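Local coordinates for protein leucine-rich Immune Molecule 1 (Anopheles gambiae, PDB 3OJA) that probably serves in mosquito innate immunity as a secreted leucine-rich repeat protein that pairs with a partner through its helical dimerization region, at residues Leu70-Asp75 against Tyr91-Leu96; Asn109-Val114 against Ile125-Asn130. One frame throughout, in Å; residues are numbered along the deposited sequence.

Contact 1: Leu70-Asp75 against Tyr91-Leu96; sequences LYETLD and YVQELL. With NAG (2-acetamido-2-deoxy-beta-D-glucopyranose), chain D.
Y71 and Y91 lie side by side in an offset stack, their ring centroids 4.5 Å apart and their planes only 7° from parallel. The slip places the hydroxyl of Y71 over the middle of the Y91 ring, while CB of Y91 makes a CH-pi contact with the face of Y71. In both residues CG stands anti to the carbonyl carbon (chi1 -76° and -58°), which sends the rings out from the backbone in the same direction. A sugar borders the pair: O7 of the GlcNAc lies near the plane of the Y71 ring, 3.5 Å from CE1.

Beyond the rings the chain turns a corner at E72 and Q93, and two short parallel strands, 73-75 and 94-96, follow. Their hydrogen bonds are nearly straight, L74 N to E94 O at 3.1 Å and L96 N to L74 O also at 3.1 Å. At the corner Q93 N reaches E72 O at 3.0 Å. L74 and L95 point inward together, with CD2 of L74 3.9 Å from CD1 of L95, and V92 CG1 packs on CB of L74 at 4.0 Å. On the other face T73 CG2 meets CD1 of L96 at 3.8 Å.

Farther out, the Y71 hydroxyl is hydrogen-bonded to OG1 of T364 in helix 354-393, and Y91 OH makes a weak hydrogen bond to the same oxygen. The contact therefore joins neighbouring coils of the repeat solenoid by backbone bonds and leucine packing, while its stacked phenols present polar ends to helix 354-393.

Contact 2: Asn109-Val114 against Ile125-Asn130; sequences NNISRV and IYLANN. With NAG (2-acetamido-2-deoxy-beta-D-glucopyranose), chain D.
N130 reaches across to I111 with its side-chain oxygen, a link between successive coils made by the asparagine of the leucine-rich repeat motif. N109 and N130 hold equivalent places in successive repeats.

Among the polar contacts, N130 OD1 accepts the backbone N-H of I111 at 3.0 Å, with the donor tilted 20° from the carbonyl plane of the amide. The other end of that amide turns back on its own coil, where ND2 gives a bond of 2.7 Å to O of L127; the acceptor lies in the amide plane of N130, although the nitrogen sits well above the carbonyl plane of L127. Held at both ends, with a further weak bond from ND2 to O of A106, the amide is probably restricted in rotation. With CG of N130 anti to the carbonyl carbon (chi1 -73°), the amide runs beside the I111 side chain, in the same direction. N109 N also makes a weak bond to O of N129. N109 repeats the pattern one coil earlier, its ND2 serving O of L87 and A106. N154, from the following coil, donates to O of L127.

The apolar contacts centre on L127, whose two methyls take separate partners. CD2 meets CD1 of I111 at 3.8 Å, the side chains crossing at about a right angle, and CD1 lies 4.1 Å from CG2 of V114, the L127 and V114 side chains running antiparallel as they pass.

The covalent contact is on N110, whose CB bond points away from segment 125-130. It begins the sequon N110-I111-S112, and its ND2 is bonded to C1 of the GlcNAc at 1.5 Å.

Overall arrangement
Contacts 1 and 2 follow one another along the solenoid, their four segments on successive coils and their centres about 10 Å apart, and they touch directly, backbone to backbone and side chain to backbone. Segment 91-96 lies between segments 70-75 and 109-114: S112 N is 2.8 Å from Q93 O, and N109 OD1 is 3.0 Å from V92 N, both probable hydrogen bonds. The small parallel sheet 73-75, 91-97, 114-116 holds both strands of contact 1 and reaches contact 2 only at V114, while strand 123-126 belongs to the long run of parallel strands. Rooted in contact 2, the GlcNAc extends to contact 1, and Q93 CG packs 3.5 Å from N110 ND2.

Contact 1: Leu70-Asp75 against Tyr91-Leu96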
ATOM      1  N   LEU A  70      22.420 -18.461  40.175  1.00 21.74           N
ATOM      2  CA  LEU A  70      20.983 -18.601  40.372  1.00 24.67           C
ATOM      3  C   LEU A  70      20.156 -18.295  39.081  1.00 34.34           C
ATOM      4  O   LEU A  70      20.446 -17.336  38.356  1.00 31.57           O
ATOM      5  CB  LEU A  70      20.529 -17.647  41.471  1.00 25.99           C
ATOM      6  CG  LEU A  70      21.087 -17.758  42.875  1.00 20.19           C
ATOM      7  CD1 LEU A  70      20.604 -16.606  43.621  1.00 28.58           C
ATOM      8  CD2 LEU A  70      20.622 -19.008  43.578  1.00 27.14           C
ATOM      9  N   TYR A  71      19.125 -19.104  38.806  1.00 38.35           N
ATOM     10  CA  TYR A  71      18.201 -18.890  37.675  1.00 26.19           C
ATOM     11  C   TYR A  71      16.742 -18.850  38.140  1.00 25.58           C
ATOM     12  O   TYR A  71      16.440 -19.103  39.305  1.00 23.47           O
ATOM     13  CB  TYR A  71      18.374 -20.006  36.652  1.00 28.51           C
ATOM     14  CG  TYR A  71      19.626 -19.896  35.790  1.00 45.78           C
ATOM     15  CD1 TYR A  71      19.557 -19.349  34.503  1.00 26.13           C
ATOM     16  CD2 TYR A  71      20.881 -20.351  36.259  1.00 33.96           C
ATOM     17  CE1 TYR A  71      20.681 -19.223  33.707  1.00 27.52           C
ATOM     18  CE2 TYR A  71      22.028 -20.240  35.462  1.00 27.74           C
ATOM     19  CZ  TYR A  71      21.919 -19.663  34.184  1.00 49.88           C
ATOM     20  OH  TYR A  71      23.016 -19.532  33.360  1.00 30.03           O
ATOM     21  N   GLU A  72      15.846 -18.506  37.218  1.00 36.45           N
ATOM     22  CA  GLU A  72      14.384 -18.589  37.436  1.00 38.99           C
ATOM     23  C   GLU A  72      13.913 -17.833  38.672  1.00 29.23           C
ATOM     24  O   GLU A  72      14.373 -16.740  38.904  1.00 42.87           O
ATOM     25  CB  GLU A  72      13.885 -20.042  37.439  1.00 35.81           C
ATOM     26  CG  GLU A  72      14.043 -20.768  36.071  1.00 37.76           C
ATOM     27  CD  GLU A  72      13.789 -22.275  36.196  1.00 64.59           C
ATOM     28  OE1 GLU A  72      13.769 -22.813  37.336  1.00 60.86           O
ATOM     29  OE2 GLU A  72      13.607 -22.930  35.153  1.00 65.57           O
ATOM     30  N   THR A  73      12.978 -18.340  39.442  1.00 24.53           N
ATOM     31  CA  THR A  73      12.478 -17.538  40.546  1.00 24.40           C
ATOM     32  C   THR A  73      13.357 -17.652  41.820  1.00 33.24           C
ATOM     33  O   THR A  73      13.803 -18.737  42.199  1.00 38.19           O
ATOM     34  CB  THR A  73      11.050 -17.941  40.921  1.00 28.12           C
ATOM     35  OG1 THR A  73      10.184 -17.831  39.794  1.00 35.64           O
ATOM     36  CG2 THR A  73      10.526 -17.075  42.010  1.00 21.07           C
ATOM     37  N   LEU A  74      13.630 -16.517  42.463  1.00 31.19           N
ATOM     38  CA  LEU A  74      14.282 -16.489  43.747  1.00 26.15           C
ATOM     39  C   LEU A  74      13.267 -15.924  44.702  1.00 34.22           C
ATOM     40  O   LEU A  74      12.976 -14.725  44.608  1.00 26.95           O
ATOM     41  CB  LEU A  74      15.499 -15.591  43.720  1.00 19.03           C
ATOM     42  CG  LEU A  74      16.113 -15.431  45.114  1.00 28.48           C
ATOM     43  CD1 LEU A  74      16.560 -16.804  45.563  1.00 25.08           C
ATOM     44  CD2 LEU A  74      17.288 -14.394  45.135  1.00 28.68           C
ATOM     45  N   ASP A  75      12.717 -16.782  45.589  1.00 26.71           N
ATOM     46  CA  ASP A  75      11.591 -16.409  46.479  1.00 28.22           C
ATOM     47  C   ASP A  75      11.977 -16.385  47.967  1.00 35.23           C
ATOM     48  O   ASP A  75      12.242 -17.419  48.559  1.00 41.59           O
ATOM     49  CB  ASP A  75      10.430 -17.380  46.254  1.00 25.53           C
ATOM     50  CG  ASP A  75       9.162 -16.933  46.945  1.00 44.63           C
ATOM     51  OD1 ASP A  75       9.299 -15.967  47.730  1.00 40.76           O
ATOM     52  OD2 ASP A  75       8.059 -17.531  46.723  1.00 32.10           O
ATOM     53  N   TYR A  91      21.223 -14.758  37.454  1.00 33.53           N
ATOM     54  CA  TYR A  91      20.413 -14.834  36.251  1.00 33.19           C
ATOM     55  C   TYR A  91      19.027 -14.993  36.740  1.00 29.04           C
ATOM     56  O   TYR A  91      18.281 -15.737  36.127  1.00 40.07           O
ATOM     57  CB  TYR A  91      20.753 -16.071  35.380  1.00 22.79           C
ATOM     58  CG  TYR A  91      22.179 -16.154  34.938  1.00 23.18           C
ATOM     59  CD1 TYR A  91      22.591 -15.566  33.785  1.00 30.15           C
ATOM     60  CD2 TYR A  91      23.112 -16.791  35.678  1.00 29.28           C
ATOM     61  CE1 TYR A  91      23.905 -15.621  33.375  1.00 31.55           C
ATOM     62  CE2 TYR A  91      24.435 -16.852  35.278  1.00 31.57           C
ATOM     63  CZ  TYR A  91      24.816 -16.270  34.123  1.00 32.55           C
ATOM     64  OH  TYR A  91      26.096 -16.317  33.691  1.00 23.66           O
ATOM     65  N   VAL A  92      18.696 -14.378  37.868  1.00 22.96           N
ATOM     66  CA  VAL A  92      17.351 -14.508  38.421  1.00 32.24           C
ATOM     67  C   VAL A  92      16.388 -13.853  37.457  1.00 29.13           C
ATOM     68  O   VAL A  92      16.780 -12.911  36.793  1.00 36.66           O
ATOM     69  CB  VAL A  92      17.237 -13.760  39.731  1.00 22.88           C
ATOM     70  CG1 VAL A  92      15.837 -13.759  40.182  1.00 26.49           C
ATOM     71  CG2 VAL A  92      18.065 -14.379  40.699  1.00 24.23           C
ATOM     72  N   GLN A  93      15.140 -14.315  37.388  1.00 38.61           N
ATOM     73  CA  GLN A  93      14.134 -13.729  36.476  1.00 28.07           C
ATOM     74  C   GLN A  93      12.991 -13.074  37.186  1.00 25.51           C
ATOM     75  O   GLN A  93      12.491 -12.067  36.697  1.00 29.61           O
ATOM     76  CB  GLN A  93      13.511 -14.753  35.575  1.00 24.80           C
ATOM     77  CG  GLN A  93      14.388 -15.279  34.526  1.00 43.50           C
ATOM     78  CD  GLN A  93      13.644 -16.247  33.612  1.00 42.00           C
ATOM     79  OE1 GLN A  93      12.863 -15.814  32.783  1.00 46.20           O
ATOM     80  NE2 GLN A  93      13.860 -17.552  33.788  1.00 35.18           N
ATOM     81  N   GLU A  94      12.554 -13.642  38.305  1.00 24.03           N
ATOM     82  CA  GLU A  94      11.592 -12.962  39.174  1.00 25.08           C
ATOM     83  C   GLU A  94      12.083 -13.045  40.603  1.00 31.84           C
ATOM     84  O   GLU A  94      12.746 -13.995  40.967  1.00 30.41           O
ATOM     85  CB  GLU A  94      10.225 -13.583  39.036  1.00 34.39           C
ATOM     86  CG  GLU A  94       9.937 -13.974  37.547  1.00 55.86           C
ATOM     87  CD  GLU A  94       8.522 -14.519  37.289  1.00 61.68           C
ATOM     88  OE1 GLU A  94       7.675 -14.438  38.224  1.00 47.33           O
ATOM     89  OE2 GLU A  94       8.279 -15.019  36.149  1.00 52.32           O
ATOM     90  N   LEU A  95      11.791 -12.026  41.409  1.00 34.42           N
ATOM     91  CA  LEU A  95      12.411 -11.893  42.723  1.00 27.94           C
ATOM     92  C   LEU A  95      11.379 -11.463  43.713  1.00 30.59           C
ATOM     93  O   LEU A  95      10.720 -10.463  43.481  1.00 37.65           O
ATOM     94  CB  LEU A  95      13.516 -10.828  42.652  1.00 31.02           C
ATOM     95  CG  LEU A  95      14.095 -10.303  43.964  1.00 39.08           C
ATOM     96  CD1 LEU A  95      14.746 -11.450  44.685  1.00 26.40           C
ATOM     97  CD2 LEU A  95      15.059  -9.137  43.735  1.00 20.44           C
ATOM     98  N   LEU A  96      11.206 -12.194  44.813  1.00 29.59           N
ATOM     99  CA  LEU A  96      10.235 -11.759  45.834  1.00 34.15           C
ATOM    100  C   LEU A  96      10.915 -11.697  47.188  1.00 27.40           C
ATOM    101  O   LEU A  96      11.513 -12.647  47.597  1.00 31.53           O
ATOM    102  CB  LEU A  96       9.036 -12.697  45.902  1.00 35.24           C
ATOM    103  CG  LEU A  96       8.248 -13.094  44.635  1.00 39.67           C
ATOM    104  CD1 LEU A  96       8.933 -14.123  43.705  1.00 19.22           C
ATOM    105  CD2 LEU A  96       6.974 -13.652  45.137  1.00 23.45           C
TER
HETATM  106  C1  NAG D   1      16.079 -14.565  30.700  1.00 44.41           C
HETATM  107  C2  NAG D   1      16.734 -15.861  30.186  1.00 44.62           C
HETATM  108  C3  NAG D   1      16.031 -16.538  28.970  1.00 42.36           C
HETATM  109  C4  NAG D   1      14.500 -16.500  29.157  1.00 47.13           C
HETATM  110  C5  NAG D   1      14.076 -15.053  29.364  1.00 44.23           C
HETATM  111  C6  NAG D   1      12.559 -14.977  29.469  1.00 49.71           C
HETATM  112  C7  NAG D   1      19.085 -16.322  30.668  1.00 47.95           C
HETATM  113  C8  NAG D   1      20.484 -16.406  30.087  1.00 29.47           C
HETATM  114  N2  NAG D   1      18.164 -15.602  29.983  1.00 32.43           N
HETATM  115  O3  NAG D   1      16.490 -17.871  28.656  1.00 49.08           O
HETATM  116  O4  NAG D   1      13.804 -17.157  28.101  1.00 54.93           O
HETATM  117  O5  NAG D   1      14.662 -14.526  30.563  1.00 44.29           O
HETATM  118  O6  NAG D   1      12.160 -14.913  30.829  1.00 36.42           O
HETATM  119  O7  NAG D   1      18.843 -16.909  31.748  1.00 28.38           O

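Contact 2: Asn109-Val114 against Ile125-Asn130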
ATOM      1  N   ASN A 109      21.326  -9.076  36.589  1.00 32.22           N
ATOM      2  CA  ASN A 109      20.539 -10.276  36.525  1.00 28.51           C
ATOM      3  C   ASN A 109      19.741 -10.348  35.216  1.00 34.73           C
ATOM      4  O   ASN A 109      20.125  -9.705  34.229  1.00 35.95           O
ATOM      5  CB  ASN A 109      19.685 -10.372  37.783  1.00 37.44           C
ATOM      6  CG  ASN A 109      20.445 -11.022  38.929  1.00 28.73           C
ATOM      7  OD1 ASN A 109      20.487 -12.250  39.070  1.00 25.64           O
ATOM      8  ND2 ASN A 109      21.057 -10.201  39.733  1.00 27.22           N
ATOM      9  N   ASN A 110      18.704 -11.182  35.195  1.00 28.57           N
ATOM     10  CA  ASN A 110      17.773 -11.268  34.088  1.00 22.83           C
ATOM     11  C   ASN A 110      16.377 -10.912  34.626  1.00 31.05           C
ATOM     12  O   ASN A 110      15.359 -11.469  34.227  1.00 27.90           O
ATOM     13  CB  ASN A 110      17.814 -12.687  33.537  1.00 24.82           C
ATOM     14  CG  ASN A 110      17.053 -12.853  32.208  1.00 46.55           C
ATOM     15  OD1 ASN A 110      16.946 -11.895  31.373  1.00 37.93           O
ATOM     16  ND2 ASN A 110      16.492 -14.103  32.014  1.00 46.48           N
ATOM     17  N   ILE A 111      16.345  -9.986  35.566  1.00 24.09           N
ATOM     18  CA  ILE A 111      15.146  -9.755  36.331  1.00 22.49           C
ATOM     19  C   ILE A 111      14.105  -9.019  35.512  1.00 37.91           C
ATOM     20  O   ILE A 111      14.400  -7.987  34.862  1.00 36.66           O
ATOM     21  CB  ILE A 111      15.454  -8.939  37.607  1.00 20.68           C
ATOM     22  CG1 ILE A 111      16.302  -9.775  38.575  1.00 37.66           C
ATOM     23  CG2 ILE A 111      14.229  -8.566  38.313  1.00 10.17           C
ATOM     24  CD1 ILE A 111      16.586  -9.096  39.976  1.00 29.89           C
ATOM     25  N   SER A 112      12.870  -9.515  35.570  1.00 32.26           N
ATOM     26  CA  SER A 112      11.745  -8.808  34.969  1.00 26.84           C
ATOM     27  C   SER A 112      10.465  -8.784  35.809  1.00 20.00           C
ATOM     28  O   SER A 112       9.447  -8.518  35.273  1.00 34.70           O
ATOM     29  CB  SER A 112      11.441  -9.422  33.602  1.00 31.28           C
ATOM     30  OG  SER A 112      10.932 -10.743  33.690  1.00 19.95           O
ATOM     31  N   ARG A 113      10.513  -9.115  37.091  1.00 29.92           N
ATOM     32  CA  ARG A 113       9.412  -8.895  38.047  1.00 23.35           C
ATOM     33  C   ARG A 113      10.042  -8.892  39.435  1.00 35.37           C
ATOM     34  O   ARG A 113      10.994  -9.625  39.702  1.00 35.84           O
ATOM     35  CB  ARG A 113       8.382 -10.030  38.087  1.00 32.92           C
ATOM     36  CG  ARG A 113       7.589 -10.314  36.863  1.00 38.89           C
ATOM     37  CD  ARG A 113       6.442  -9.302  36.675  1.00 58.59           C
ATOM     38  NE  ARG A 113       5.406  -9.802  35.757  1.00 76.94           N
ATOM     39  CZ  ARG A 113       5.490  -9.782  34.421  1.00 79.23           C
ATOM     40  NH1 ARG A 113       6.571  -9.272  33.807  1.00 67.50           N
ATOM     41  NH2 ARG A 113       4.488 -10.278  33.691  1.00 62.89           N
ATOM     42  N   VAL A 114       9.482  -8.128  40.347  1.00 25.92           N
ATOM     43  CA  VAL A 114       9.993  -8.068  41.697  1.00 29.38           C
ATOM     44  C   VAL A 114       8.838  -7.787  42.596  1.00 31.60           C
ATOM     45  O   VAL A 114       8.127  -6.815  42.368  1.00 40.31           O
ATOM     46  CB  VAL A 114      10.903  -6.856  41.902  1.00 32.30           C
ATOM     47  CG1 VAL A 114      11.318  -6.756  43.372  1.00 22.22           C
ATOM     48  CG2 VAL A 114      12.071  -6.893  40.965  1.00 21.32           C
ATOM     49  N   ILE A 125      16.489   0.274  46.329  1.00 30.59           N
ATOM     50  CA  ILE A 125      16.491  -0.810  45.338  1.00 26.04           C
ATOM     51  C   ILE A 125      17.464  -0.634  44.151  1.00 31.92           C
ATOM     52  O   ILE A 125      17.353   0.360  43.424  1.00 21.39           O
ATOM     53  CB  ILE A 125      15.094  -0.990  44.773  1.00 32.48           C
ATOM     54  CG1 ILE A 125      14.137  -1.426  45.885  1.00 20.75           C
ATOM     55  CG2 ILE A 125      15.134  -1.937  43.587  1.00 15.78           C
ATOM     56  CD1 ILE A 125      12.735  -1.211  45.499  1.00 29.91           C
ATOM     57  N   TYR A 126      18.384  -1.595  43.954  1.00 15.24           N
ATOM     58  CA  TYR A 126      19.395  -1.461  42.912  1.00 20.60           C
ATOM     59  C   TYR A 126      19.231  -2.507  41.819  1.00 28.54           C
ATOM     60  O   TYR A 126      19.506  -3.681  42.024  1.00 31.96           O
ATOM     61  CB  TYR A 126      20.821  -1.550  43.461  1.00 19.18           C
ATOM     62  CG  TYR A 126      21.090  -0.605  44.576  1.00 35.60           C
ATOM     63  CD1 TYR A 126      21.236   0.756  44.355  1.00 42.98           C
ATOM     64  CD2 TYR A 126      21.166  -1.060  45.862  1.00 31.89           C
ATOM     65  CE1 TYR A 126      21.441   1.612  45.401  1.00 42.76           C
ATOM     66  CE2 TYR A 126      21.398  -0.222  46.886  1.00 37.85           C
ATOM     67  CZ  TYR A 126      21.523   1.109  46.673  1.00 36.23           C
ATOM     68  OH  TYR A 126      21.709   1.920  47.778  1.00 39.05           O
ATOM     69  N   LEU A 127      18.860  -2.085  40.622  1.00 18.58           N
ATOM     70  CA  LEU A 127      18.446  -3.034  39.626  1.00 19.94           C
ATOM     71  C   LEU A 127      19.153  -2.784  38.302  1.00 20.79           C
ATOM     72  O   LEU A 127      18.722  -3.276  37.304  1.00 25.11           O
ATOM     73  CB  LEU A 127      16.917  -3.025  39.497  1.00 12.77           C
ATOM     74  CG  LEU A 127      16.175  -3.888  40.526  1.00 19.66           C
ATOM     75  CD1 LEU A 127      14.648  -3.734  40.540  1.00  9.39           C
ATOM     76  CD2 LEU A 127      16.530  -5.338  40.256  1.00 19.71           C
ATOM     77  N   ALA A 128      20.259  -2.063  38.308  1.00 14.31           N
ATOM     78  CA  ALA A 128      20.976  -1.819  37.078  1.00 20.59           C
ATOM     79  C   ALA A 128      21.191  -3.120  36.291  1.00 24.54           C
ATOM     80  O   ALA A 128      21.455  -4.155  36.874  1.00 19.58           O
ATOM     81  CB  ALA A 128      22.297  -1.107  37.330  1.00 16.00           C
ATOM     82  N   ASN A 129      21.041  -3.038  34.953  1.00 32.04           N
ATOM     83  CA  ASN A 129      21.246  -4.148  34.003  1.00 18.23           C
ATOM     84  C   ASN A 129      20.316  -5.327  34.228  1.00 22.04           C
ATOM     85  O   ASN A 129      20.737  -6.439  34.464  1.00 22.44           O
ATOM     86  CB  ASN A 129      22.716  -4.569  33.967  1.00 19.43           C
ATOM     87  CG  ASN A 129      23.021  -5.514  32.844  1.00 30.84           C
ATOM     88  OD1 ASN A 129      22.388  -5.434  31.782  1.00 34.93           O
ATOM     89  ND2 ASN A 129      23.976  -6.446  33.060  1.00 27.95           N
ATOM     90  N   ASN A 130      19.022  -5.072  34.174  1.00 27.57           N
ATOM     91  CA  ASN A 130      18.056  -6.148  34.119  1.00 19.43           C
ATOM     92  C   ASN A 130      17.064  -6.007  32.931  1.00 38.66           C
ATOM     93  O   ASN A 130      17.413  -5.433  31.882  1.00 33.75           O
ATOM     94  CB  ASN A 130      17.340  -6.241  35.440  1.00 36.93           C
ATOM     95  CG  ASN A 130      18.206  -6.804  36.519  1.00 24.74           C
ATOM     96  OD1 ASN A 130      18.366  -8.010  36.642  1.00 27.29           O
ATOM     97  ND2 ASN A 130      18.756  -5.931  37.326  1.00 27.07           N
TER
HETATM   98  C1  NAG D   1      16.079 -14.565  30.700  1.00 44.41           C
HETATM   99  C2  NAG D   1      16.734 -15.861  30.186  1.00 44.62           C
HETATM  100  C3  NAG D   1      16.031 -16.538  28.970  1.00 42.36           C
HETATM  101  C4  NAG D   1      14.500 -16.500  29.157  1.00 47.13           C
HETATM  102  C5  NAG D   1      14.076 -15.053  29.364  1.00 44.23           C
HETATM  103  C6  NAG D   1      12.559 -14.977  29.469  1.00 49.71           C
HETATM  104  C7  NAG D   1      19.085 -16.322  30.668  1.00 47.95           C
HETATM  105  C8  NAG D   1      20.484 -16.406  30.087  1.00 29.47           C
HETATM  106  N2  NAG D   1      18.164 -15.602  29.983  1.00 32.43           N
HETATM  107  O3  NAG D   1      16.490 -17.871  28.656  1.00 49.08           O
HETATM  108  O4  NAG D   1      13.804 -17.157  28.101  1.00 54.93           O
HETATM  109  O5  NAG D   1      14.662 -14.526  30.563  1.00 44.29           O
HETATM  110  O6  NAG D   1      12.160 -14.913  30.829  1.00 36.42           O
HETATM  111  O7  NAG D   1      18.843 -16.909  31.748  1.00 28.38           O